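Local coordinates for RedY-like protein (Hahella chejuensis, PDB 2JDJ) that probably takes part in the biosynthesis of the red pigment prodigiosin, as a RedY-like member of the dimeric alpha-beta barrel clan whose exact role is not settled, at residues P32-R44 and V56-D70. Residues are numbered along the deposited sequence; the frame is centred on the assembly and turned at random.
Sequences PDLPSVVRFDVHR and VEVIKITDRAAFDAD
One carboxylate oxygen, D70 OD2, takes two hydrogen bonds from S36. S36 N lies 2.7 Å from D70 OD2, on its syn side. S36 OG donates to D70 OD2 over a very short 2.5 Å, a length best taken as approximate. With chi1 at 67°, OG sits between the backbone N and the carbonyl carbon, and there it reaches the oxygen that the backbone N already holds. The hydroxyl also meets the edge of the F67 ring, in its plane. An alanine in place of D70 would probably leave both S36 donors without their acceptor and the turn from L34 to V37 less firmly tied to helix 64-71. Beyond the turn, strands 37-44 and 55-61 form an antiparallel hairpin. A classic beta bulge interrupts it, where K60 O accepts from V38 N at 2.8 Å and R39 N at 3.2 Å. Farther along, the F40 ring lies beside I59, F40 CD1 to I59 CG1 3.7 Å. E57 OE1 reaches that ring's edge, while OE2 bonds to H6 and a bound glycerol. On the opposite face H43 NE2 donates to D41 OD2 at 2.7 Å; the acceptor lies near the H43 ring plane and is met on its anti side. The chemistry implies a polar tie between turn and helix, and a mixed face where F40 and I59 pack beside the E57 carboxylate.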
ATOM      1  N   PRO A  32      16.564  -2.038   8.381  1.00 32.52           N
ATOM      2  CA  PRO A  32      17.842  -2.527   7.860  1.00 32.71           C
ATOM      3  C   PRO A  32      18.220  -3.932   8.355  1.00 33.17           C
ATOM      4  O   PRO A  32      18.997  -4.606   7.690  1.00 33.79           O
ATOM      5  CB  PRO A  32      18.853  -1.489   8.380  1.00 32.94           C
ATOM      6  CG  PRO A  32      18.065  -0.257   8.595  1.00 32.56           C
ATOM      7  CD  PRO A  32      16.731  -0.743   9.075  1.00 32.17           C
ATOM      8  N   ASP A  33      17.682  -4.359   9.500  1.00 33.50           N
ATOM      9  CA  ASP A  33      17.992  -5.674  10.084  1.00 33.85           C
ATOM     10  C   ASP A  33      17.051  -6.777   9.607  1.00 33.36           C
ATOM     11  O   ASP A  33      17.183  -7.929  10.022  1.00 33.83           O
ATOM     12  CB  ASP A  33      17.943  -5.628  11.616  1.00 34.31           C
ATOM     13  CG  ASP A  33      19.067  -4.800  12.225  1.00 36.95           C
ATOM     14  OD1 ASP A  33      20.030  -4.462  11.502  1.00 37.83           O
ATOM     15  OD2 ASP A  33      18.979  -4.490  13.445  1.00 40.03           O
ATOM     16  N   LEU A  34      16.094  -6.424   8.755  1.00 33.01           N
ATOM     17  CA  LEU A  34      15.162  -7.397   8.192  1.00 32.13           C
ATOM     18  C   LEU A  34      15.440  -7.487   6.701  1.00 32.03           C
ATOM     19  O   LEU A  34      14.953  -6.667   5.924  1.00 32.12           O
ATOM     20  CB  LEU A  34      13.716  -6.986   8.471  1.00 32.17           C
ATOM     21  CG  LEU A  34      13.315  -6.736   9.928  1.00 32.21           C
ATOM     22  CD1 LEU A  34      11.920  -6.092  10.003  1.00 32.80           C
ATOM     23  CD2 LEU A  34      13.372  -8.007  10.773  1.00 32.81           C
ATOM     24  N   PRO A  35      16.263  -8.473   6.292  1.00 31.84           N
ATOM     25  CA  PRO A  35      16.747  -8.546   4.913  1.00 31.40           C
ATOM     26  C   PRO A  35      15.652  -8.614   3.840  1.00 30.99           C
ATOM     27  O   PRO A  35      15.876  -8.137   2.739  1.00 30.82           O
ATOM     28  CB  PRO A  35      17.601  -9.827   4.892  1.00 31.34           C
ATOM     29  CG  PRO A  35      17.908 -10.117   6.316  1.00 32.30           C
ATOM     30  CD  PRO A  35      16.793  -9.560   7.134  1.00 31.54           C
ATOM     31  N   SER A  36      14.490  -9.201   4.150  1.00 30.96           N
ATOM     32  CA  SER A  36      13.386  -9.297   3.167  1.00 30.58           C
ATOM     33  C   SER A  36      12.638  -7.997   2.887  1.00 29.95           C
ATOM     34  O   SER A  36      11.922  -7.897   1.887  1.00 29.49           O
ATOM     35  CB  SER A  36      12.368 -10.333   3.609  1.00 30.58           C
ATOM     36  OG  SER A  36      11.708  -9.908   4.778  1.00 32.58           O
ATOM     37  N   VAL A  37      12.798  -7.004   3.763  1.00 29.15           N
ATOM     38  CA  VAL A  37      12.074  -5.738   3.603  1.00 27.81           C
ATOM     39  C   VAL A  37      12.792  -4.810   2.626  1.00 27.71           C
ATOM     40  O   VAL A  37      13.908  -4.350   2.885  1.00 27.14           O
ATOM     41  CB  VAL A  37      11.834  -5.025   4.954  1.00 28.06           C
ATOM     42  CG1 VAL A  37      10.996  -3.757   4.756  1.00 26.67           C
ATOM     43  CG2 VAL A  37      11.144  -5.964   5.930  1.00 27.92           C
ATOM     44  N   VAL A  38      12.138  -4.545   1.500  1.00 27.04           N
ATOM     45  CA  VAL A  38      12.651  -3.655   0.465  1.00 26.92           C
ATOM     46  C   VAL A  38      12.176  -2.207   0.678  1.00 26.97           C
ATOM     47  O   VAL A  38      12.925  -1.243   0.441  1.00 26.49           O
ATOM     48  CB  VAL A  38      12.215  -4.156  -0.940  1.00 27.18           C
ATOM     49  CG1 VAL A  38      12.688  -3.205  -2.039  1.00 27.34           C
ATOM     50  CG2 VAL A  38      12.730  -5.588  -1.179  1.00 26.74           C
ATOM     51  N   ARG A  39      10.919  -2.059   1.093  1.00 26.16           N
ATOM     52  CA  ARG A  39      10.338  -0.746   1.404  1.00 26.08           C
ATOM     53  C   ARG A  39       9.336  -0.951   2.519  1.00 25.31           C
ATOM     54  O   ARG A  39       8.659  -1.990   2.580  1.00 25.43           O
ATOM     55  CB  ARG A  39       9.594  -0.149   0.222  1.00 26.51           C
ATOM     56  CG  ARG A  39      10.401   0.094  -1.018  1.00 29.05           C
ATOM     57  CD  ARG A  39       9.586   0.843  -2.038  1.00 33.76           C
ATOM     58  NE  ARG A  39       9.423   2.248  -1.682  1.00 35.32           N
ATOM     59  CZ  ARG A  39      10.339   3.187  -1.942  1.00 37.59           C
ATOM     60  NH1 ARG A  39      10.110   4.445  -1.603  1.00 36.65           N
ATOM     61  NH2 ARG A  39      11.477   2.869  -2.561  1.00 37.23           N
ATOM     62  N   PHE A  40       9.252   0.031   3.406  1.00 24.99           N
ATOM     63  CA  PHE A  40       8.276   0.016   4.480  1.00 23.56           C
ATOM     64  C   PHE A  40       7.891   1.436   4.807  1.00 23.40           C
ATOM     65  O   PHE A  40       8.756   2.303   4.918  1.00 22.94           O
ATOM     66  CB  PHE A  40       8.840  -0.666   5.710  1.00 23.43           C
ATOM     67  CG  PHE A  40       7.923  -0.641   6.883  1.00 23.70           C
ATOM     68  CD1 PHE A  40       6.734  -1.372   6.872  1.00 21.62           C
ATOM     69  CD2 PHE A  40       8.236   0.124   8.000  1.00 24.78           C
ATOM     70  CE1 PHE A  40       5.892  -1.356   7.954  1.00 23.14           C
ATOM     71  CE2 PHE A  40       7.388   0.153   9.104  1.00 24.11           C
ATOM     72  CZ  PHE A  40       6.215  -0.589   9.078  1.00 25.68           C
ATOM     73  N   ASP A  41       6.590   1.678   4.936  1.00 22.92           N
ATOM     74  CA  ASP A  41       6.088   2.987   5.342  1.00 22.97           C
ATOM     75  C   ASP A  41       4.711   2.892   5.983  1.00 22.33           C
ATOM     76  O   ASP A  41       3.942   1.988   5.670  1.00 22.63           O
ATOM     77  CB  ASP A  41       6.121   4.007   4.203  1.00 23.26           C
ATOM     78  CG  ASP A  41       5.779   3.418   2.842  1.00 25.87           C
ATOM     79  OD1 ASP A  41       6.714   3.204   2.022  1.00 25.15           O
ATOM     80  OD2 ASP A  41       4.569   3.206   2.572  1.00 27.33           O
ATOM     81  N   VAL A  42       4.435   3.824   6.895  1.00 21.80           N
ATOM     82  CA  VAL A  42       3.192   3.844   7.661  1.00 21.15           C
ATOM     83  C   VAL A  42       2.476   5.165   7.383  1.00 20.88           C
ATOM     84  O   VAL A  42       3.138   6.180   7.140  1.00 20.66           O
ATOM     85  CB  VAL A  42       3.467   3.651   9.173  1.00 20.42           C
ATOM     86  CG1 VAL A  42       2.181   3.728   9.973  1.00 20.32           C
ATOM     87  CG2 VAL A  42       4.147   2.286   9.412  1.00 21.08           C
ATOM     88  N   HIS A  43       1.135   5.140   7.410  1.00 19.62           N
ATOM     89  CA  HIS A  43       0.319   6.270   6.992  1.00 19.36           C
ATOM     90  C   HIS A  43      -0.853   6.455   7.904  1.00 19.29           C
ATOM     91  O   HIS A  43      -1.538   5.477   8.217  1.00 18.27           O
ATOM     92  CB  HIS A  43      -0.176   6.053   5.559  1.00 19.15           C
ATOM     93  CG  HIS A  43       0.906   5.580   4.656  1.00 20.22           C
ATOM     94  ND1 HIS A  43       1.725   6.444   3.962  1.00 21.06           N
ATOM     95  CD2 HIS A  43       1.372   4.333   4.407  1.00 20.02           C
ATOM     96  CE1 HIS A  43       2.633   5.749   3.300  1.00 20.21           C
ATOM     97  NE2 HIS A  43       2.434   4.466   3.545  1.00 19.62           N
ATOM     98  N   ARG A  44      -1.075   7.711   8.317  1.00 19.19           N
ATOM     99  CA  ARG A  44      -2.126   8.065   9.272  1.00 19.69           C
ATOM    100  C   ARG A  44      -3.415   8.272   8.517  1.00 19.22           C
ATOM    101  O   ARG A  44      -3.551   9.258   7.809  1.00 19.82           O
ATOM    102  CB  ARG A  44      -1.775   9.375   9.985  1.00 19.74           C
ATOM    103  CG  ARG A  44      -2.736   9.770  11.136  1.00 21.60           C
ATOM    104  CD  ARG A  44      -2.380  11.180  11.687  1.00 20.41           C
ATOM    105  NE  ARG A  44      -0.935  11.348  11.866  1.00 19.51           N
ATOM    106  CZ  ARG A  44      -0.141  12.037  11.045  1.00 20.67           C
ATOM    107  NH1 ARG A  44       1.150  12.110  11.304  1.00 23.15           N
ATOM    108  NH2 ARG A  44      -0.624  12.636   9.961  1.00 21.32           N
ATOM    109  N   VAL A  56      -2.360   2.756   8.220  1.00 16.77           N
ATOM    110  CA  VAL A  56      -2.137   1.741   7.228  1.00 18.73           C
ATOM    111  C   VAL A  56      -0.628   1.595   7.067  1.00 18.46           C
ATOM    112  O   VAL A  56       0.076   2.602   6.959  1.00 18.57           O
ATOM    113  CB  VAL A  56      -2.718   2.156   5.844  1.00 18.59           C
ATOM    114  CG1 VAL A  56      -2.452   1.045   4.853  1.00 20.00           C
ATOM    115  CG2 VAL A  56      -4.215   2.436   5.937  1.00 20.12           C
ATOM    116  N   GLU A  57      -0.131   0.365   7.047  1.00 19.07           N
ATOM    117  CA  GLU A  57       1.276   0.171   6.709  1.00 19.87           C
ATOM    118  C   GLU A  57       1.395  -0.607   5.401  1.00 19.95           C
ATOM    119  O   GLU A  57       0.567  -1.475   5.118  1.00 19.69           O
ATOM    120  CB  GLU A  57       2.050  -0.478   7.860  1.00 19.51           C
ATOM    121  CG  GLU A  57       1.853  -1.978   8.043  1.00 19.88           C
ATOM    122  CD  GLU A  57       2.485  -2.522   9.341  1.00 22.53           C
ATOM    123  OE1 GLU A  57       3.228  -1.798  10.047  1.00 25.75           O
ATOM    124  OE2 GLU A  57       2.226  -3.695   9.663  1.00 25.89           O
ATOM    125  N   VAL A  58       2.415  -0.252   4.617  1.00 20.49           N
ATOM    126  CA  VAL A  58       2.709  -0.853   3.330  1.00 21.00           C
ATOM    127  C   VAL A  58       4.108  -1.478   3.403  1.00 22.30           C
ATOM    128  O   VAL A  58       5.106  -0.779   3.617  1.00 21.74           O
ATOM    129  CB  VAL A  58       2.629   0.190   2.175  1.00 21.14           C
ATOM    130  CG1 VAL A  58       2.810  -0.492   0.801  1.00 19.70           C
ATOM    131  CG2 VAL A  58       1.283   0.944   2.221  1.00 20.98           C
ATOM    132  N   ILE A  59       4.177  -2.801   3.264  1.00 23.19           N
ATOM    133  CA  ILE A  59       5.456  -3.498   3.334  1.00 25.18           C
ATOM    134  C   ILE A  59       5.734  -4.131   1.985  1.00 26.59           C
ATOM    135  O   ILE A  59       4.992  -5.023   1.547  1.00 26.75           O
ATOM    136  CB  ILE A  59       5.468  -4.640   4.383  1.00 25.20           C
ATOM    137  CG1 ILE A  59       4.746  -4.239   5.672  1.00 24.13           C
ATOM    138  CG2 ILE A  59       6.902  -5.093   4.634  1.00 24.98           C
ATOM    139  CD1 ILE A  59       4.396  -5.410   6.565  1.00 24.45           C
ATOM    140  N   LYS A  60       6.786  -3.662   1.325  1.00 27.93           N
ATOM    141  CA  LYS A  60       7.242  -4.262   0.071  1.00 29.53           C
ATOM    142  C   LYS A  60       8.376  -5.239   0.401  1.00 29.97           C
ATOM    143  O   LYS A  60       9.360  -4.860   1.055  1.00 29.14           O
ATOM    144  CB  LYS A  60       7.691  -3.183  -0.926  1.00 29.20           C
ATOM    145  CG  LYS A  60       8.101  -3.734  -2.285  1.00 31.28           C
ATOM    146  CD  LYS A  60       8.427  -2.642  -3.315  1.00 31.53           C
ATOM    147  CE  LYS A  60       7.273  -2.422  -4.296  1.00 33.98           C
ATOM    148  NZ  LYS A  60       7.648  -1.548  -5.436  1.00 37.52           N
ATOM    149  N   ILE A  61       8.216  -6.496  -0.031  1.00 30.15           N
ATOM    150  CA  ILE A  61       9.169  -7.571   0.286  1.00 30.18           C
ATOM    151  C   ILE A  61       9.641  -8.320  -0.954  1.00 30.80           C
ATOM    152  O   ILE A  61       8.947  -8.356  -1.985  1.00 30.99           O
ATOM    153  CB  ILE A  61       8.592  -8.612   1.279  1.00 30.60           C
ATOM    154  CG1 ILE A  61       7.252  -9.166   0.766  1.00 29.08           C
ATOM    155  CG2 ILE A  61       8.472  -8.031   2.718  1.00 29.68           C
ATOM    156  CD1 ILE A  61       6.637 -10.252   1.659  1.00 29.41           C
ATOM    157  N   THR A  62      10.821  -8.921  -0.839  1.00 31.15           N
ATOM    158  CA  THR A  62      11.440  -9.674  -1.926  1.00 32.34           C
ATOM    159  C   THR A  62      10.538 -10.838  -2.302  1.00 32.71           C
ATOM    160  O   THR A  62      10.137 -10.988  -3.466  1.00 33.58           O
ATOM    161  CB  THR A  62      12.831 -10.186  -1.514  1.00 32.46           C
ATOM    162  OG1 THR A  62      12.741 -10.830  -0.230  1.00 31.86           O
ATOM    163  CG2 THR A  62      13.808  -9.014  -1.423  1.00 32.14           C
ATOM    164  N   ASP A  63      10.204 -11.638  -1.302  1.00 33.06           N
ATOM    165  CA  ASP A  63       9.166 -12.659  -1.427  1.00 34.19           C
ATOM    166  C   ASP A  63       8.688 -13.029  -0.041  1.00 34.04           C
ATOM    167  O   ASP A  63       9.398 -12.802   0.955  1.00 34.13           O
ATOM    168  CB  ASP A  63       9.678 -13.902  -2.154  1.00 34.83           C
ATOM    169  CG  ASP A  63      10.893 -14.492  -1.488  1.00 35.72           C
ATOM    170  OD1 ASP A  63      10.719 -15.194  -0.478  1.00 36.55           O
ATOM    171  OD2 ASP A  63      12.025 -14.235  -1.966  1.00 38.36           O
ATOM    172  N   ARG A  64       7.488 -13.601   0.007  1.00 33.89           N
ATOM    173  CA  ARG A  64       6.824 -13.972   1.258  1.00 34.02           C
ATOM    174  C   ARG A  64       7.639 -14.951   2.080  1.00 33.62           C
ATOM    175  O   ARG A  64       7.610 -14.927   3.317  1.00 33.25           O
ATOM    176  CB  ARG A  64       5.432 -14.570   0.973  1.00 34.17           C
ATOM    177  CG  ARG A  64       4.531 -14.678   2.191  1.00 34.70           C
ATOM    178  CD  ARG A  64       4.381 -13.338   2.890  1.00 36.67           C
ATOM    179  NE  ARG A  64       2.999 -13.059   3.287  1.00 38.99           N
ATOM    180  CZ  ARG A  64       2.530 -13.167   4.524  1.00 39.17           C
ATOM    181  NH1 ARG A  64       3.317 -13.557   5.523  1.00 38.62           N
ATOM    182  NH2 ARG A  64       1.260 -12.871   4.762  1.00 41.35           N
ATOM    183  N   ALA A  65       8.355 -15.829   1.384  1.00 33.64           N
ATOM    184  CA  ALA A  65       9.216 -16.810   2.040  1.00 34.04           C
ATOM    185  C   ALA A  65      10.296 -16.116   2.896  1.00 34.09           C
ATOM    186  O   ALA A  65      10.501 -16.457   4.074  1.00 33.92           O
ATOM    187  CB  ALA A  65       9.841 -17.736   0.987  1.00 34.00           C
ATOM    188  N   ALA A  66      10.974 -15.138   2.297  1.00 34.30           N
ATOM    189  CA  ALA A  66      12.021 -14.372   2.992  1.00 34.57           C
ATOM    190  C   ALA A  66      11.440 -13.597   4.186  1.00 34.61           C
ATOM    191  O   ALA A  66      12.010 -13.603   5.271  1.00 34.46           O
ATOM    192  CB  ALA A  66      12.725 -13.432   2.023  1.00 34.17           C
ATOM    193  N   PHE A  67      10.290 -12.949   3.982  1.00 35.26           N
ATOM    194  CA  PHE A  67       9.613 -12.214   5.072  1.00 35.32           C
ATOM    195  C   PHE A  67       9.231 -13.107   6.249  1.00 35.50           C
ATOM    196  O   PHE A  67       9.441 -12.748   7.402  1.00 34.53           O
ATOM    197  CB  PHE A  67       8.396 -11.440   4.565  1.00 35.03           C
ATOM    198  CG  PHE A  67       7.770 -10.540   5.608  1.00 35.58           C
ATOM    199  CD1 PHE A  67       8.479  -9.465   6.136  1.00 35.46           C
ATOM    200  CD2 PHE A  67       6.475 -10.776   6.067  1.00 35.07           C
ATOM    201  CE1 PHE A  67       7.909  -8.626   7.109  1.00 35.95           C
ATOM    202  CE2 PHE A  67       5.894  -9.948   7.038  1.00 35.61           C
ATOM    203  CZ  PHE A  67       6.615  -8.869   7.560  1.00 35.01           C
ATOM    204  N   ASP A  68       8.685 -14.281   5.947  1.00 36.57           N
ATOM    205  CA  ASP A  68       8.301 -15.241   6.972  1.00 37.83           C
ATOM    206  C   ASP A  68       9.461 -15.647   7.884  1.00 38.24           C
ATOM    207  O   ASP A  68       9.285 -15.770   9.100  1.00 38.31           O
ATOM    208  CB  ASP A  68       7.661 -16.471   6.323  1.00 38.32           C
ATOM    209  CG  ASP A  68       6.225 -16.217   5.891  1.00 40.15           C
ATOM    210  OD1 ASP A  68       5.775 -15.042   5.885  1.00 40.94           O
ATOM    211  OD2 ASP A  68       5.539 -17.200   5.553  1.00 43.24           O
ATOM    212  N   ALA A  69      10.637 -15.853   7.289  1.00 38.97           N
ATOM    213  CA  ALA A  69      11.860 -16.116   8.047  1.00 39.41           C
ATOM    214  C   ALA A  69      12.220 -14.927   8.948  1.00 39.94           C
ATOM    215  O   ALA A  69      12.527 -15.110  10.132  1.00 40.03           O
ATOM    216  CB  ALA A  69      13.016 -16.448   7.094  1.00 39.46           C
ATOM    217  N   ASP A  70      12.159 -13.714   8.385  1.00 40.30           N
ATOM    218  CA  ASP A  70      12.448 -12.494   9.140  1.00 40.71           C
ATOM    219  C   ASP A  70      11.527 -12.340  10.332  1.00 41.46           C
ATOM    220  O   ASP A  70      11.932 -11.784  11.344  1.00 40.77           O
ATOM    221  CB  ASP A  70      12.344 -11.250   8.262  1.00 40.34           C
ATOM    222  CG  ASP A  70      13.543 -11.073   7.346  1.00 40.10           C
ATOM    223  OD1 ASP A  70      14.544 -11.800   7.523  1.00 40.79           O
ATOM    224  OD2 ASP A  70      13.481 -10.212   6.444  1.00 36.09           O
TER
HETATM  225  O   HOH W   1       6.359   0.474   1.025  1.00 21.78           O